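NADPH-flavin oxidoreductase (Helicobacter pylori, PDB 2H0U) binds flavin mononucleotide and, as a member of the nitroreductase family, probably uses NAD(P)H to carry out flavin-dependent oxidoreduction. Local coordinates at residues S78-Y83 with S189-F194. Numbering follows the deposited sequence.
Sequences SHFVIY and SVMACF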
loop_
_atom_site.group_PDB
_atom_site.type_symbol
_atom_site.label_atom_id
_atom_site.label_comp_id
_atom_site.label_asym_id
_atom_site.label_seq_id
_atom_site.Cartn_x
_atom_site.Cartn_y
_atom_site.Cartn_z
ATOM N N SER A 78 -6.705 -19.168 -8.361
ATOM C CA SER A 78 -5.599 -20.103 -8.334
ATOM C C SER A 78 -4.857 -20.086 -6.978
ATOM O O SER A 78 -4.540 -21.140 -6.407
ATOM C CB SER A 78 -4.646 -19.747 -9.469
ATOM O OG SER A 78 -3.578 -20.655 -9.508
ATOM N N HIS A 79 -4.600 -18.888 -6.460
ATOM C CA HIS A 79 -3.783 -18.722 -5.275
ATOM C C HIS A 79 -4.390 -17.674 -4.326
ATOM O O HIS A 79 -4.739 -16.557 -4.723
ATOM C CB HIS A 79 -2.373 -18.304 -5.693
ATOM C CG HIS A 79 -1.554 -19.415 -6.277
ATOM N ND1 HIS A 79 -1.826 -19.987 -7.506
ATOM C CD2 HIS A 79 -0.483 -20.078 -5.789
ATOM C CE1 HIS A 79 -0.941 -20.936 -7.760
ATOM N NE2 HIS A 79 -0.111 -21.010 -6.734
ATOM N N PHE A 80 -4.499 -18.016 -3.053
ATOM C CA PHE A 80 -5.107 -17.106 -2.124
ATOM C C PHE A 80 -4.115 -16.707 -0.994
ATOM O O PHE A 80 -3.682 -17.570 -0.257
ATOM C CB PHE A 80 -6.318 -17.797 -1.556
ATOM C CG PHE A 80 -7.207 -16.893 -0.802
ATOM C CD1 PHE A 80 -8.317 -16.365 -1.414
ATOM C CD2 PHE A 80 -6.937 -16.585 0.515
ATOM C CE1 PHE A 80 -9.170 -15.531 -0.735
ATOM C CE2 PHE A 80 -7.785 -15.721 1.218
ATOM C CZ PHE A 80 -8.904 -15.197 0.585
ATOM N N VAL A 81 -3.798 -15.419 -0.851
ATOM C CA VAL A 81 -2.728 -14.966 0.073
ATOM C C VAL A 81 -3.326 -14.201 1.257
ATOM O O VAL A 81 -4.173 -13.350 1.069
ATOM C CB VAL A 81 -1.623 -14.133 -0.668
ATOM C CG1 VAL A 81 -0.565 -13.564 0.292
ATOM C CG2 VAL A 81 -0.960 -15.000 -1.770
ATOM N N ILE A 82 -2.894 -14.543 2.478
ATOM C CA ILE A 82 -3.264 -13.771 3.655
ATOM C C ILE A 82 -2.002 -13.047 4.095
ATOM O O ILE A 82 -0.970 -13.697 4.450
ATOM C CB ILE A 82 -3.785 -14.668 4.800
ATOM C CG1 ILE A 82 -5.036 -15.448 4.308
ATOM C CG2 ILE A 82 -4.076 -13.803 6.061
ATOM C CD1 ILE A 82 -5.548 -16.631 5.269
ATOM N N TYR A 83 -2.065 -11.717 4.048
ATOM C CA TYR A 83 -0.926 -10.872 4.447
ATOM C C TYR A 83 -1.015 -10.595 5.937
ATOM O O TYR A 83 -2.015 -10.063 6.395
ATOM C CB TYR A 83 -0.944 -9.533 3.693
ATOM C CG TYR A 83 -0.803 -9.739 2.199
ATOM C CD1 TYR A 83 0.461 -9.608 1.574
ATOM C CD2 TYR A 83 -1.924 -10.036 1.417
ATOM C CE1 TYR A 83 0.612 -9.825 0.190
ATOM C CE2 TYR A 83 -1.794 -10.229 -0.003
ATOM C CZ TYR A 83 -0.539 -10.108 -0.582
ATOM O OH TYR A 83 -0.398 -10.309 -1.936
ATOM N N SER A 189 -3.615 -8.612 8.141
ATOM C CA SER A 189 -3.593 -7.264 7.582
ATOM C C SER A 189 -4.588 -7.097 6.440
ATOM O O SER A 189 -5.446 -6.197 6.476
ATOM C CB SER A 189 -2.146 -6.881 7.152
ATOM O OG SER A 189 -2.181 -5.630 6.471
ATOM N N VAL A 190 -4.502 -7.979 5.450
ATOM C CA VAL A 190 -5.338 -7.873 4.235
ATOM C C VAL A 190 -5.180 -9.204 3.500
ATOM O O VAL A 190 -4.330 -10.031 3.905
ATOM C CB VAL A 190 -4.930 -6.634 3.372
ATOM C CG1 VAL A 190 -3.475 -6.761 2.821
ATOM C CG2 VAL A 190 -5.987 -6.294 2.292
HETATM N N MSE A 191 -6.023 -9.459 2.503
HETATM C CA MSE A 191 -5.853 -10.659 1.672
HETATM C C MSE A 191 -5.888 -10.273 0.191
HETATM O O MSE A 191 -6.257 -9.162 -0.165
HETATM C CB MSE A 191 -6.937 -11.701 1.976
HETATM C CG MSE A 191 -7.094 -12.020 3.449
HETATM SE SE MSE A 191 -8.548 -13.329 3.646
HETATM C CE MSE A 191 -8.553 -13.349 5.614
ATOM N N ALA A 192 -5.453 -11.180 -0.663
ATOM C CA ALA A 192 -5.621 -11.025 -2.098
ATOM C C ALA A 192 -5.716 -12.398 -2.701
ATOM O O ALA A 192 -5.110 -13.359 -2.199
ATOM C CB ALA A 192 -4.476 -10.240 -2.746
ATOM N N CYS A 193 -6.458 -12.502 -3.793
ATOM C CA CYS A 193 -6.444 -13.741 -4.565
ATOM C C CYS A 193 -5.872 -13.480 -5.927
ATOM O O CYS A 193 -5.883 -12.338 -6.411
ATOM C CB CYS A 193 -7.837 -14.349 -4.659
ATOM S SG CYS A 193 -9.046 -13.391 -5.528
ATOM N N PHE A 194 -5.350 -14.540 -6.541
ATOM C CA PHE A 194 -4.668 -14.431 -7.832
ATOM C C PHE A 194 -5.149 -15.590 -8.691
ATOM O O PHE A 194 -5.412 -16.682 -8.154
ATOM C CB PHE A 194 -3.145 -14.559 -7.626
ATOM C CG PHE A 194 -2.546 -13.431 -6.804
ATOM C CD1 PHE A 194 -2.011 -12.309 -7.446
ATOM C CD2 PHE A 194 -2.611 -13.460 -5.407
ATOM C CE1 PHE A 194 -1.491 -11.217 -6.686
ATOM C CE2 PHE A 194 -2.055 -12.383 -4.614
ATOM C CZ PHE A 194 -1.532 -11.276 -5.255
#
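Val81 and Ala192 form the middle hydrogen-bonded pair of an antiparallel ladder: Val81 N reaches Ala192 O at 2.8 Å in an almost straight bond, and Ala192 N returns to Val81 O. His79 with Phe194 and Tyr83 with Val190 repeat the pattern, though Val190 N is held only weakly by Tyr83 O. Both ends carry a classic beta bulge. Ser189 and Val190 share Tyr83 at one, with Ser189 N to Tyr83 O at 2.8 Å the firmer bond; at the other, Ser78 and His79 both face Phe194.

On the side of Phe80 and Ile82, selenomethionine Met191 makes a Met-aromatic contact. Its SE lies 3.5 Å from Phe80 CE2, near the ring plane and so at the edge. The Phe80 ring gets there because CG is anti to the backbone N (chi1 -168°), which swings it towards 189-194. Ile82 CG1 runs alongside Met191 CG.

On the other side, shared with His79, Val81, Val190 and Ala192, Tyr83 and Phe194 approach from opposite directions. Ala192 CB sits at the Tyr83 ring edge, 3.8 Å from Tyr83 CE2, while Val81 CG1, from the same strand as Tyr83, lies over one face, offset toward the rim and 3.5 Å above the plane. Tyr83 OH ends 3.6 Å from Phe194 CZ, at that ring's edge, and is buried with no polar partner.

Strands 79-86 and 186-195 are the central pair of the four-stranded sheet, flanked by 49-54 and 159-163. Helix 131-155 packs on Tyr83 and Val190, Trp30 stacks on the His79 ring and meets that of Phe194 edge-to-face, and the nearest atoms of the Val190 side chain and the bound FMN are about 4 Å apart.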